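Local coordinates for protein capsid (Human calicivirus NLV/Boxer/2001/US, PDB 4RDL) that builds the norovirus capsid and, through its protruding domain, seen here as a dimer, binds histo-blood group glycans such as Lewis y, probably for host attachment, at residues T63-A67 with Q235-S239; A71-I77 with G165-E171; G111-L115 with N177-L183; K135-H139 with V152-N157; A143-L149 with N190-T196. One frame throughout, in Å; residues are numbered along the deposited sequence.

Contact 1: residues T63-A67 with Q235-S239; sequences TTVSA and QEFVS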
# COMPACT_ATOMS: atom_id res chain seq x y z
N THR A 63 0.51 0.24 14.21
CA THR A 63 -0.21 -0.37 13.11
C THR A 63 -1.48 0.38 12.73
O THR A 63 -2.26 0.79 13.59
CB THR A 63 -0.55 -1.84 13.41
OG1 THR A 63 0.67 -2.53 13.73
CG2 THR A 63 -1.21 -2.52 12.21
N THR A 64 -1.69 0.55 11.43
CA THR A 64 -2.94 1.09 10.96
C THR A 64 -3.52 0.22 9.85
O THR A 64 -3.07 -0.90 9.63
CB THR A 64 -2.82 2.60 10.59
OG1 THR A 64 -4.12 3.17 10.43
CG2 THR A 64 -1.97 2.80 9.33
N VAL A 65 -4.55 0.72 9.17
CA VAL A 65 -5.37 -0.11 8.30
C VAL A 65 -4.79 -0.31 6.89
O VAL A 65 -4.73 -1.44 6.39
CB VAL A 65 -6.80 0.47 8.20
CG1 VAL A 65 -7.63 -0.27 7.18
CG2 VAL A 65 -7.47 0.46 9.57
N SER A 66 -4.37 0.78 6.25
CA SER A 66 -3.98 0.72 4.84
C SER A 66 -2.50 0.44 4.61
O SER A 66 -1.63 1.02 5.27
CB SER A 66 -4.37 2.02 4.13
OG SER A 66 -4.00 1.97 2.75
N ALA A 67 -2.22 -0.42 3.63
CA ALA A 67 -0.84 -0.67 3.22
C ALA A 67 -0.18 0.60 2.69
O ALA A 67 1.04 0.69 2.64
CB ALA A 67 -0.77 -1.78 2.19
N GLN A 235 -0.55 -7.46 5.69
CA GLN A 235 -1.30 -6.25 5.98
C GLN A 235 -2.80 -6.45 5.79
O GLN A 235 -3.62 -5.92 6.54
CB GLN A 235 -0.82 -5.09 5.12
CG GLN A 235 -1.52 -3.78 5.46
CD GLN A 235 -1.29 -3.35 6.90
OE1 GLN A 235 -0.27 -3.68 7.49
NE2 GLN A 235 -2.24 -2.61 7.46
N GLU A 236 -3.18 -7.20 4.76
CA GLU A 236 -4.60 -7.36 4.48
C GLU A 236 -5.30 -8.22 5.55
O GLU A 236 -6.51 -8.13 5.71
CB GLU A 236 -4.84 -7.87 3.06
CG GLU A 236 -4.59 -6.82 1.98
CD GLU A 236 -3.11 -6.63 1.64
OE1 GLU A 236 -2.79 -5.70 0.85
OE2 GLU A 236 -2.25 -7.39 2.16
N PHE A 237 -4.54 -9.02 6.30
CA PHE A 237 -5.13 -9.67 7.48
C PHE A 237 -5.49 -8.60 8.51
O PHE A 237 -6.54 -8.68 9.16
CB PHE A 237 -4.17 -10.66 8.14
CG PHE A 237 -4.22 -12.06 7.59
CD1 PHE A 237 -4.11 -12.29 6.22
CD2 PHE A 237 -4.32 -13.15 8.44
CE1 PHE A 237 -4.13 -13.59 5.72
CE2 PHE A 237 -4.33 -14.45 7.94
CZ PHE A 237 -4.25 -14.66 6.59
N VAL A 238 -4.61 -7.62 8.69
CA VAL A 238 -4.86 -6.57 9.68
C VAL A 238 -6.16 -5.82 9.35
O VAL A 238 -7.04 -5.68 10.21
CB VAL A 238 -3.68 -5.56 9.76
CG1 VAL A 238 -4.02 -4.43 10.74
CG2 VAL A 238 -2.40 -6.27 10.17
N SER A 239 -6.29 -5.33 8.12
CA SER A 239 -7.49 -4.58 7.76
C SER A 239 -8.72 -5.47 7.82
O SER A 239 -9.81 -5.01 8.17
CB SER A 239 -7.35 -3.91 6.39
OG SER A 239 -6.95 -4.83 5.40
O HOH W 1 -4.85 -3.35 4.36
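The carboxamide of Gln-235 reaches out of the first turn of helix 235-244 and gives its NH2 group to two successive carbonyls of the loop 63-67. Gln-235 NE2 lies 2.9 Å from Thr-64 O and 3.0 Å from Val-65 O. Both acceptors sit close to the amide plane, yet they are used differently: the approach to Thr-64 O is only moderately tilted from the carbonyl plane, whereas NE2 stands above that of Val-65, 74° out of it. A bend at chi2 (61°) turns the amide toward the loop and lays Gln-235 CG 3.9 Å from Ala-67 CB. Val-65 O also accepts a proton from a water that is hydrogen-bonded to Ser-239 OG, so the next helical turn is tied to the same carbonyl. Beside this polar centre, Thr-63 CG2 meets Val-238 CG1 tip to tip at 3.7 Å. Further out, Thr-63 OG1 is held by Gln-49 and Arg-52, while Ser-66 OG bonds to Glu-236 of the second subunit, and the reciprocal bond places loop and helix at the dimer interface. One amide thus satisfies two backbone acceptors in a buried setting, which fixes the rotation of the carboxamide and probably helps hold the loop.

Contact 2: residues A71-I77 with G165-E171; sequences ARMRGRI and GKEVVLE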
# COMPACT_ATOMS: atom_id res chain seq x y z
N ALA A 71 5.58 2.15 6.67
CA ALA A 71 6.97 2.62 6.61
C ALA A 71 7.09 4.02 6.02
O ALA A 71 8.05 4.34 5.33
CB ALA A 71 7.85 1.62 5.86
N ARG A 72 6.10 4.85 6.32
CA ARG A 72 6.11 6.24 5.90
C ARG A 72 6.15 7.16 7.11
O ARG A 72 5.87 6.73 8.23
CB ARG A 72 4.90 6.55 5.02
CG ARG A 72 4.95 5.82 3.68
CD ARG A 72 3.78 6.16 2.78
NE ARG A 72 3.76 5.33 1.59
CZ ARG A 72 4.07 5.75 0.36
NH1 ARG A 72 4.43 7.01 0.16
NH2 ARG A 72 4.01 4.91 -0.67
N MET A 73 6.50 8.42 6.87
CA MET A 73 6.48 9.47 7.88
C MET A 73 5.91 10.73 7.26
O MET A 73 5.87 10.88 6.04
CB MET A 73 7.89 9.79 8.38
CG MET A 73 8.72 8.60 8.83
SD MET A 73 10.39 9.19 9.21
CE MET A 73 11.26 7.65 9.48
N ARG A 74 5.50 11.65 8.13
CA ARG A 74 5.06 12.97 7.69
C ARG A 74 5.47 13.99 8.73
O ARG A 74 5.45 13.71 9.92
CB ARG A 74 3.54 13.01 7.49
CG ARG A 74 3.02 14.38 7.03
CD ARG A 74 1.58 14.29 6.55
NE ARG A 74 1.06 15.60 6.16
CZ ARG A 74 0.05 15.79 5.33
NH1 ARG A 74 -0.57 14.74 4.79
NH2 ARG A 74 -0.35 17.02 5.04
N GLY A 75 5.85 15.18 8.27
CA GLY A 75 6.03 16.27 9.21
C GLY A 75 6.74 17.45 8.59
O GLY A 75 6.93 17.52 7.38
N ARG A 76 7.13 18.39 9.45
CA ARG A 76 7.75 19.63 9.00
C ARG A 76 9.24 19.58 9.26
O ARG A 76 9.67 19.29 10.37
CB ARG A 76 7.12 20.83 9.71
CG ARG A 76 7.42 22.16 9.02
CD ARG A 76 6.54 23.29 9.58
NE ARG A 76 5.12 22.98 9.47
CZ ARG A 76 4.39 23.20 8.38
NH1 ARG A 76 4.93 23.78 7.32
NH2 ARG A 76 3.11 22.85 8.36
N ILE A 77 10.02 19.84 8.23
CA ILE A 77 11.47 19.85 8.37
C ILE A 77 11.91 21.11 9.10
O ILE A 77 11.43 22.22 8.81
CB ILE A 77 12.16 19.71 6.99
CG1 ILE A 77 11.93 18.29 6.46
CG2 ILE A 77 13.66 20.00 7.10
CD1 ILE A 77 12.44 18.05 5.05
N GLY A 165 11.06 24.41 7.07
CA GLY A 165 9.77 25.06 7.23
C GLY A 165 8.66 24.42 6.41
O GLY A 165 7.50 24.81 6.55
N LYS A 166 9.01 23.45 5.56
CA LYS A 166 8.04 22.83 4.67
C LYS A 166 7.56 21.49 5.20
O LYS A 166 8.33 20.73 5.79
CB LYS A 166 8.63 22.61 3.27
CG LYS A 166 9.32 23.81 2.66
CD LYS A 166 8.37 24.92 2.36
CE LYS A 166 9.06 25.99 1.50
NZ LYS A 166 8.26 27.23 1.39
N GLU A 167 6.28 21.19 4.96
CA GLU A 167 5.73 19.89 5.32
C GLU A 167 6.00 18.89 4.21
O GLU A 167 5.78 19.16 3.03
CB GLU A 167 4.23 19.96 5.59
CG GLU A 167 3.73 18.75 6.35
CD GLU A 167 2.23 18.70 6.51
OE1 GLU A 167 1.52 19.38 5.74
OE2 GLU A 167 1.75 17.95 7.40
N VAL A 168 6.50 17.72 4.61
CA VAL A 168 6.81 16.67 3.65
C VAL A 168 6.22 15.33 4.08
O VAL A 168 5.93 15.13 5.26
CB VAL A 168 8.35 16.50 3.45
CG1 VAL A 168 8.99 17.80 2.96
CG2 VAL A 168 9.04 16.01 4.74
N VAL A 169 6.03 14.45 3.11
CA VAL A 169 5.80 13.04 3.41
C VAL A 169 7.03 12.25 2.97
O VAL A 169 7.62 12.53 1.91
CB VAL A 169 4.51 12.51 2.74
CG1 VAL A 169 3.29 13.11 3.41
CG2 VAL A 169 4.50 12.79 1.26
N LEU A 170 7.44 11.32 3.81
CA LEU A 170 8.65 10.54 3.58
C LEU A 170 8.28 9.07 3.44
O LEU A 170 7.37 8.58 4.11
CB LEU A 170 9.63 10.71 4.74
CG LEU A 170 10.01 12.16 5.11
CD1 LEU A 170 9.27 12.61 6.36
CD2 LEU A 170 11.51 12.24 5.32
N GLU A 171 9.00 8.38 2.56
CA GLU A 171 8.80 6.95 2.38
C GLU A 171 10.14 6.23 2.49
O GLU A 171 11.18 6.75 2.09
CB GLU A 171 8.15 6.64 1.04
CG GLU A 171 7.68 5.19 0.97
CD GLU A 171 7.42 4.72 -0.44
OE1 GLU A 171 7.17 3.50 -0.60
OE2 GLU A 171 7.46 5.55 -1.38
O HOH W 2 5.22 4.40 -3.59
O HOH W 3 5.09 9.04 2.24
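Met-73 and Leu-170 form a hydrogen-bonded pair of the antiparallel ladder between strands 72-80 and 167-177, in the middle of the seven-stranded sheet of this domain. On their face the packing is close and apolar: Met-73 CB lies 3.7 Å from Leu-170 CD1, and farther along Ile-77 CD1 rests on Val-168 CG2. Gly-75, paired with Val-168, has backbone angles at which a CB would strike the preceding carbonyl oxygen. The other face is mostly charged, with Val-169 lying alongside Arg-74. Arg-74, extended from CG to NE, grips Glu-167 side-on, NE at 2.7 Å from OE2 and NH2 at 3.1 Å from OE1. The carboxylate oxygens are met from above their own plane, the two groups being turned 63° apart. Arg-72 stacks its guanidinium over the carboxylate of Glu-171, the planes 16° apart; no N-H points at an oxygen, and the pairing is one of charges. Glu-171 OE1 also has a salt bridge to Arg-72 of the second subunit. Waters bridge Arg-72 to Glu-171 and to Leu-170 O, both weakly. At the more exposed end, Arg-76 bends at chi3 and directs NH1 to Gly-165 O, 2.9 Å away and exactly in the guanidinium plane.

Contact 3: residues G111-L115 with N177-L183; sequences GNCDL and NRTGATL. With GAL (beta-D-galactopyranose), chain C; FUC (alpha-L-fucopyranose), chain B.
A galactose bridges Asp-114 and Asn-177, which grip neighbouring hydroxyls of the one sugar, while a single direct hydrogen bond links the segments and waters bridge other residues of the two. GAL O3 donates to Asp-114 OD2 at 2.7 Å, and GAL O4 donates to the backbone oxygen Asn-177 O at the same distance. Asn-177 also accepts from the fucose, FUC O3 lying 2.6 Å from Asn-177 OD1. Its CG sits between the backbone N and the carbonyl carbon (chi1 67°), a placing that sends OD1 to the fucose while Asn-177 ND2 turns back to Ala-181 O, 2.9 Å away. That second bond ties the sugar-binding amide to the type II turn from Arg-178 to Ala-181, where Thr-179 OG1 shares a hydrogen bond with GAL O6. A water donating to Asp-114 OD2 and accepting from Thr-179 N bridges the two segments beside the galactose.

The direct bond lies on the far side of the turn from the sugars. The extended Arg-178 brings NH1 to Asn-112 OD1 at 2.9 Å, in the amide's carbonyl plane on a lone pair and at the guanidinium edge, with the two planes 70° apart. Another water links Asn-112 O, Arg-178 N and Thr-182 O. Among the apolar atoms, Leu-183 CD1 presses tightly on Cys-113 CB, 3.5 Å away.

Ser-176 OG of the same chain bonds to the galactose and Gly-130 N of the second subunit to the fucose, so the glycan site spans the dimer. Asp-114 is placed by Tyr-141 and lies on strand 113-121, flanked by strands 133-139 and 167-177.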
# COMPACT_ATOMS: atom_id res chain seq x y z
N GLY A 111 14.82 -0.78 13.75
CA GLY A 111 15.58 -0.13 14.79
C GLY A 111 17.08 -0.26 14.64
O GLY A 111 17.57 -1.24 14.07
N ASN A 112 17.80 0.73 15.16
CA ASN A 112 19.26 0.72 15.20
C ASN A 112 19.91 0.64 13.83
O ASN A 112 20.93 -0.02 13.66
CB ASN A 112 19.81 -0.40 16.09
CG ASN A 112 21.19 -0.08 16.62
OD1 ASN A 112 21.44 1.03 17.06
ND2 ASN A 112 22.10 -1.05 16.56
N CYS A 113 19.31 1.32 12.85
CA CYS A 113 19.81 1.26 11.49
C CYS A 113 19.60 2.58 10.75
O CYS A 113 19.03 3.53 11.31
CB CYS A 113 19.17 0.10 10.73
SG CYS A 113 17.36 0.16 10.70
N ASP A 114 20.07 2.64 9.52
CA ASP A 114 19.97 3.84 8.71
C ASP A 114 18.79 3.72 7.75
O ASP A 114 18.77 2.83 6.89
CB ASP A 114 21.25 4.08 7.92
CG ASP A 114 22.42 4.52 8.79
OD1 ASP A 114 22.30 4.54 10.04
OD2 ASP A 114 23.47 4.85 8.21
N LEU A 115 17.81 4.59 7.94
CA LEU A 115 16.63 4.64 7.09
C LEU A 115 16.86 5.64 5.97
O LEU A 115 16.99 6.84 6.21
CB LEU A 115 15.40 5.06 7.89
CG LEU A 115 15.16 4.31 9.21
CD1 LEU A 115 14.01 4.95 9.97
CD2 LEU A 115 14.89 2.82 8.95
N ASN A 177 22.85 -0.90 7.50
CA ASN A 177 23.29 -1.00 8.89
C ASN A 177 23.90 0.29 9.42
O ASN A 177 24.46 1.09 8.67
CB ASN A 177 24.29 -2.15 9.06
CG ASN A 177 25.61 -1.88 8.35
OD1 ASN A 177 25.66 -1.85 7.12
ND2 ASN A 177 26.68 -1.70 9.12
N ARG A 178 23.77 0.47 10.72
CA ARG A 178 24.52 1.49 11.44
C ARG A 178 25.99 1.09 11.46
O ARG A 178 26.30 -0.08 11.69
CB ARG A 178 23.99 1.57 12.87
CG ARG A 178 24.81 2.41 13.81
CD ARG A 178 24.25 2.31 15.21
NE ARG A 178 24.96 3.20 16.11
CZ ARG A 178 24.61 3.43 17.37
NH1 ARG A 178 23.54 2.82 17.88
NH2 ARG A 178 25.32 4.26 18.12
N THR A 179 26.87 2.04 11.21
CA THR A 179 28.30 1.76 11.30
C THR A 179 28.63 1.08 12.62
O THR A 179 28.22 1.55 13.69
CB THR A 179 29.13 3.04 11.18
OG1 THR A 179 28.89 3.64 9.90
CG2 THR A 179 30.62 2.72 11.31
N GLY A 180 29.36 -0.02 12.55
CA GLY A 180 29.77 -0.74 13.75
C GLY A 180 28.77 -1.79 14.21
O GLY A 180 29.02 -2.49 15.19
N ALA A 181 27.63 -1.88 13.53
CA ALA A 181 26.60 -2.84 13.91
C ALA A 181 26.14 -3.66 12.71
O ALA A 181 26.34 -3.26 11.56
CB ALA A 181 25.41 -2.10 14.52
N THR A 182 25.53 -4.81 12.98
CA THR A 182 24.87 -5.56 11.91
C THR A 182 23.44 -5.05 11.78
O THR A 182 22.89 -4.45 12.71
CB THR A 182 24.85 -7.06 12.20
OG1 THR A 182 24.13 -7.31 13.41
CG2 THR A 182 26.27 -7.59 12.34
N LEU A 183 22.84 -5.28 10.62
CA LEU A 183 21.44 -4.93 10.42
C LEU A 183 20.55 -5.98 11.06
O LEU A 183 20.56 -7.15 10.65
CB LEU A 183 21.13 -4.78 8.93
CG LEU A 183 19.69 -4.38 8.57
CD1 LEU A 183 19.30 -3.05 9.24
CD2 LEU A 183 19.53 -4.29 7.06
C1 GAL C . 27.57 3.60 4.44
C2 GAL C . 26.10 3.96 4.36
C3 GAL C . 25.52 4.20 5.70
C4 GAL C . 25.77 3.13 6.60
C5 GAL C . 27.24 2.88 6.68
C6 GAL C . 27.62 1.77 7.55
O2 GAL C . 25.96 5.11 3.54
O3 GAL C . 24.11 4.47 5.58
O4 GAL C . 25.06 1.93 6.16
O5 GAL C . 27.79 2.58 5.33
O6 GAL C . 28.95 1.60 7.76
C1 FUC B . 28.83 -0.34 2.54
C2 FUC B . 28.69 -1.53 3.46
C3 FUC B . 27.69 -1.24 4.51
C4 FUC B . 26.42 -0.88 3.96
C5 FUC B . 26.53 0.25 2.99
C6 FUC B . 25.28 0.48 2.31
O2 FUC B . 29.95 -1.84 4.04
O3 FUC B . 27.57 -2.38 5.40
O4 FUC B . 25.81 -2.00 3.29
O5 FUC B . 27.60 -0.01 1.97
O HOH W 4 22.40 -1.62 12.00
O HOH W 5 21.44 -3.54 15.27
O HOH W 6 25.79 4.56 9.89

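Contact 4: residues K135-H139 with V152-N157; sequences KVVIH and VKLEDN
Glu-155 folds its side chain over His-139, carboxylate against imidazole, and this flat-on-flat meeting gives the contact its shape. The chain bends at chi2 (-57°), bringing Glu-155 CG over the ring face, 3.9 Å from the His-139 centroid in a CH-pi contact, and laying the carboxylate nearly parallel to the ring, 12° apart. His-139 also stacks on Tyr-141. The other face of the contact is apolar. The CG2 branch of Val-136, anti to its backbone nitrogen, is a bump lodged against CB and CG of Leu-154, both at 3.7 Å. Leu-154 CD1 in turn fits against both CG1 and CD1 of Ile-138, whose CG2 branch spreads the other way to meet Val-152 CG2 at 4.1 Å.

The strands run at 138° to each other, well short of antiparallel, and are joined by one direct backbone bond, Glu-155 N to Val-137 O at 3.0 Å. Elsewhere waters mediate, one between Val-137 N and Glu-155 O, another gathering His-139 N, Lys-153 O and Glu-155 OE2. Asn-157 ND2 adds a weak bond to Lys-135 O, while its OD1 takes Glu-159 N.

Val-137 touches a bound fucose. Met-73 and Ile-77 of strand 72-80 pack against Ile-138 and Leu-154 respectively. Edge strand 133-139 is thus brought against 151-154, the strand next to the other edge, and the sheet curls round, consistent with the barrel-like P2 subdomain of norovirus capsids.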
# COMPACT_ATOMS: atom_id res chain seq x y z
N LYS A 135 15.73 13.50 -0.76
CA LYS A 135 16.03 12.27 -0.06
C LYS A 135 16.85 12.61 1.16
O LYS A 135 17.49 13.67 1.21
CB LYS A 135 16.80 11.31 -0.96
CG LYS A 135 18.09 11.90 -1.48
CD LYS A 135 18.72 11.02 -2.54
CE LYS A 135 19.18 9.70 -1.95
NZ LYS A 135 20.00 8.94 -2.94
N VAL A 136 16.83 11.73 2.15
CA VAL A 136 17.52 12.00 3.40
C VAL A 136 17.68 10.71 4.18
O VAL A 136 16.90 9.77 4.01
CB VAL A 136 16.77 13.06 4.23
CG1 VAL A 136 15.47 12.49 4.78
CG2 VAL A 136 17.65 13.61 5.35
N VAL A 137 18.72 10.65 5.00
CA VAL A 137 18.95 9.51 5.88
C VAL A 137 18.47 9.87 7.28
O VAL A 137 18.74 10.97 7.78
CB VAL A 137 20.44 9.13 5.93
CG1 VAL A 137 20.66 7.96 6.88
CG2 VAL A 137 20.95 8.81 4.53
N ILE A 138 17.74 8.95 7.91
CA ILE A 138 17.33 9.09 9.30
C ILE A 138 17.84 7.90 10.10
O ILE A 138 17.52 6.74 9.80
CB ILE A 138 15.79 9.18 9.42
CG1 ILE A 138 15.27 10.39 8.63
CG2 ILE A 138 15.36 9.27 10.89
CD1 ILE A 138 13.76 10.51 8.62
N HIS A 139 18.64 8.18 11.13
CA HIS A 139 19.12 7.15 12.04
C HIS A 139 18.01 6.76 13.01
O HIS A 139 17.46 7.63 13.69
CB HIS A 139 20.30 7.67 12.86
CG HIS A 139 21.52 7.96 12.05
ND1 HIS A 139 22.61 8.63 12.57
CD2 HIS A 139 21.82 7.67 10.77
CE1 HIS A 139 23.54 8.73 11.63
NE2 HIS A 139 23.09 8.16 10.53
N VAL A 152 12.55 13.57 15.01
CA VAL A 152 13.71 12.77 14.64
C VAL A 152 14.74 13.65 13.93
O VAL A 152 14.38 14.60 13.22
CB VAL A 152 13.35 11.56 13.73
CG1 VAL A 152 12.45 10.59 14.48
CG2 VAL A 152 12.70 12.03 12.43
N LYS A 153 16.01 13.33 14.13
CA LYS A 153 17.08 14.04 13.45
C LYS A 153 17.24 13.53 12.02
O LYS A 153 17.14 12.32 11.77
CB LYS A 153 18.41 13.89 14.21
CG LYS A 153 19.61 14.45 13.46
CD LYS A 153 20.91 14.30 14.24
CE LYS A 153 22.08 14.87 13.45
NZ LYS A 153 23.37 14.69 14.17
N LEU A 154 17.47 14.45 11.10
CA LEU A 154 17.83 14.13 9.72
C LEU A 154 19.33 14.35 9.53
O LEU A 154 19.87 15.36 9.97
CB LEU A 154 17.08 15.05 8.76
CG LEU A 154 15.69 14.56 8.30
CD1 LEU A 154 14.85 13.99 9.44
CD2 LEU A 154 14.97 15.68 7.56
N GLU A 155 20.00 13.41 8.86
CA GLU A 155 21.40 13.60 8.52
C GLU A 155 21.52 14.70 7.47
O GLU A 155 20.79 14.70 6.47
CB GLU A 155 22.03 12.30 8.02
CG GLU A 155 22.02 11.20 9.07
CD GLU A 155 22.73 11.63 10.34
OE1 GLU A 155 23.95 11.91 10.26
OE2 GLU A 155 22.08 11.73 11.40
N ASP A 156 22.43 15.64 7.68
CA ASP A 156 22.60 16.72 6.73
C ASP A 156 23.28 16.22 5.47
O ASP A 156 24.41 15.73 5.52
CB ASP A 156 23.42 17.85 7.36
CG ASP A 156 23.49 19.10 6.49
OD1 ASP A 156 22.79 19.15 5.45
OD2 ASP A 156 24.25 20.02 6.85
N ASN A 157 22.60 16.34 4.33
CA ASN A 157 23.19 15.98 3.05
C ASN A 157 23.41 17.19 2.15
O ASN A 157 23.62 17.05 0.95
CB ASN A 157 22.32 14.94 2.33
CG ASN A 157 20.92 15.43 2.05
OD1 ASN A 157 20.64 16.63 2.13
ND2 ASN A 157 20.03 14.51 1.70
O HOH W 7 20.85 12.59 4.65
O HOH W 8 17.09 10.34 14.05
O HOH W 9 19.54 10.80 11.75

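Contact 5: residues A143-L149 with N190-T196; sequences ATFAPHL and NYGSNLT
His-148 N, within the short 3-10 segment 147-149, donates to Tyr-191 O at 3.0 Å, from above the carbonyl plane, where the type I turn from Asn-190 to Ser-193 passes close by. The same oxygen is crowded by carbon, for Pro-147 CD and His-148 CB both approach it, the latter to 3.1 Å. Pro-147 also works on two other fronts: its CG touches the edge of the Tyr-191 ring at CD1, 3.8 Å away, and its CD lies over the centre of the Phe-145 ring. A water in the plane of that ring joins Phe-145 O to Asn-190 O.

On the other flank Ser-193 makes the shortest polar contact. With OG anti to the backbone nitrogen (chi1 -178°), its hydroxyl donates to Ala-143 O at 2.6 Å, in the carbonyl plane on a lone pair, and its CB rests on Ala-146 CB. Leu-149 CD2 and Leu-195 CD2 meet at 3.7 Å toward the more exposed side. The His-148 ring takes Thr-196 CG2 at its edge; its ND1 is hydrogen-bonded to Ser-101 O, and Phe-99 meets it edge-to-face.

Gly-192 approaches His-148 closely, with its CA 3.8 Å from His-148 CB. The arrangement is a beta turn docked on a 3-10 turn, joining the long loop after strand 167-177 to the short, weakly bonded edge strand 145-146 of the seven-stranded antiparallel sheet in the capsid's protruding domain.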
# COMPACT_ATOMS: atom_id res chain seq x y z
N ALA A 143 20.00 9.60 20.95
CA ALA A 143 18.99 10.32 21.71
C ALA A 143 18.15 11.23 20.82
O ALA A 143 17.01 11.55 21.15
CB ALA A 143 19.64 11.12 22.83
N THR A 144 18.72 11.65 19.69
CA THR A 144 18.03 12.53 18.75
C THR A 144 16.99 11.79 17.89
O THR A 144 16.25 12.41 17.13
CB THR A 144 19.02 13.26 17.84
OG1 THR A 144 20.01 12.33 17.35
CG2 THR A 144 19.73 14.35 18.62
N PHE A 145 16.95 10.46 18.00
CA PHE A 145 15.85 9.70 17.43
C PHE A 145 14.78 9.61 18.52
O PHE A 145 14.89 8.81 19.44
CB PHE A 145 16.32 8.30 16.98
CG PHE A 145 15.22 7.42 16.46
CD1 PHE A 145 14.65 7.66 15.21
CD2 PHE A 145 14.76 6.34 17.20
CE1 PHE A 145 13.63 6.84 14.73
CE2 PHE A 145 13.75 5.52 16.72
CZ PHE A 145 13.18 5.77 15.48
N ALA A 146 13.76 10.46 18.42
CA ALA A 146 12.78 10.59 19.49
C ALA A 146 11.35 10.70 18.95
O ALA A 146 10.61 11.62 19.31
CB ALA A 146 13.12 11.81 20.37
N PRO A 147 10.94 9.76 18.09
CA PRO A 147 9.63 9.93 17.43
C PRO A 147 8.47 9.97 18.42
O PRO A 147 7.48 10.65 18.17
CB PRO A 147 9.54 8.70 16.51
CG PRO A 147 10.48 7.68 17.12
CD PRO A 147 11.63 8.53 17.65
N HIS A 148 8.59 9.26 19.54
CA HIS A 148 7.54 9.26 20.56
C HIS A 148 7.39 10.66 21.16
O HIS A 148 6.31 11.02 21.64
CB HIS A 148 7.89 8.25 21.66
CG HIS A 148 6.81 8.04 22.67
ND1 HIS A 148 5.53 7.64 22.32
CD2 HIS A 148 6.82 8.13 24.02
CE1 HIS A 148 4.80 7.51 23.41
NE2 HIS A 148 5.55 7.80 24.46
N LEU A 149 8.47 11.43 21.14
CA LEU A 149 8.47 12.81 21.63
C LEU A 149 8.10 13.78 20.52
O LEU A 149 7.95 14.98 20.76
CB LEU A 149 9.85 13.19 22.19
CG LEU A 149 10.27 12.59 23.53
CD1 LEU A 149 10.32 11.07 23.45
CD2 LEU A 149 11.63 13.14 23.94
N ASN A 190 14.13 2.53 19.56
CA ASN A 190 14.02 3.20 20.85
C ASN A 190 13.20 4.49 20.71
O ASN A 190 13.73 5.60 20.74
CB ASN A 190 15.42 3.50 21.41
CG ASN A 190 15.39 3.93 22.85
OD1 ASN A 190 14.54 3.48 23.62
ND2 ASN A 190 16.31 4.81 23.23
N TYR A 191 11.89 4.32 20.55
CA TYR A 191 11.01 5.43 20.18
C TYR A 191 11.01 6.61 21.14
O TYR A 191 10.84 7.76 20.72
CB TYR A 191 9.57 4.93 20.06
CG TYR A 191 9.33 3.88 19.01
CD1 TYR A 191 9.10 4.23 17.67
CD2 TYR A 191 9.26 2.54 19.35
CE1 TYR A 191 8.85 3.26 16.71
CE2 TYR A 191 9.01 1.57 18.41
CZ TYR A 191 8.80 1.93 17.09
OH TYR A 191 8.55 0.95 16.17
N GLY A 192 11.16 6.33 22.44
CA GLY A 192 11.11 7.35 23.47
C GLY A 192 12.46 7.91 23.86
O GLY A 192 12.59 8.57 24.89
N SER A 193 13.48 7.64 23.05
CA SER A 193 14.81 8.19 23.30
C SER A 193 15.26 7.82 24.73
O SER A 193 15.03 6.70 25.18
CB SER A 193 14.81 9.71 23.07
OG SER A 193 16.09 10.28 23.27
N ASN A 194 15.90 8.75 25.44
CA ASN A 194 16.30 8.48 26.82
C ASN A 194 15.28 8.98 27.85
O ASN A 194 15.53 8.92 29.06
CB ASN A 194 17.68 9.07 27.13
CG ASN A 194 18.78 8.46 26.29
OD1 ASN A 194 18.67 7.34 25.80
ND2 ASN A 194 19.87 9.21 26.10
N LEU A 195 14.14 9.46 27.37
CA LEU A 195 13.15 10.08 28.25
C LEU A 195 12.21 9.07 28.89
O LEU A 195 11.97 9.09 30.10
CB LEU A 195 12.34 11.14 27.50
CG LEU A 195 11.22 11.81 28.31
CD1 LEU A 195 11.78 12.56 29.52
CD2 LEU A 195 10.40 12.74 27.43
N THR A 196 11.66 8.18 28.07
CA THR A 196 10.67 7.23 28.56
C THR A 196 10.57 6.02 27.65
O THR A 196 10.94 6.09 26.47
CB THR A 196 9.29 7.90 28.65
OG1 THR A 196 8.36 7.00 29.25
CG2 THR A 196 8.80 8.29 27.26
O HOH W 10 16.43 6.72 20.53

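Four of the five contacts reach one antiparallel sheet, and contact 1 stands apart, its centre 21 Å from that of contact 2, although their segments adjoin in sequence and both touch the second subunit. Contact 2 supplies the central ladder, on which contact 4 packs through Leu-170 CD2, 4.0 Å from Val-136 CG1. Contact 4 leads on to the glycan pocket of contact 3: Leu-115 O lies 2.8 Å from Ile-138 N, probably hydrogen-bonded, and the side chain of Val-137 is about 4 Å from a bound fucose. Contact 5 meets contact 4 where Lys-153 N approaches Thr-144 O at 3.1 Å. It lies farther from the sugars, the side chain of Phe-145 being about 14 Å from a bound GAL (galactose).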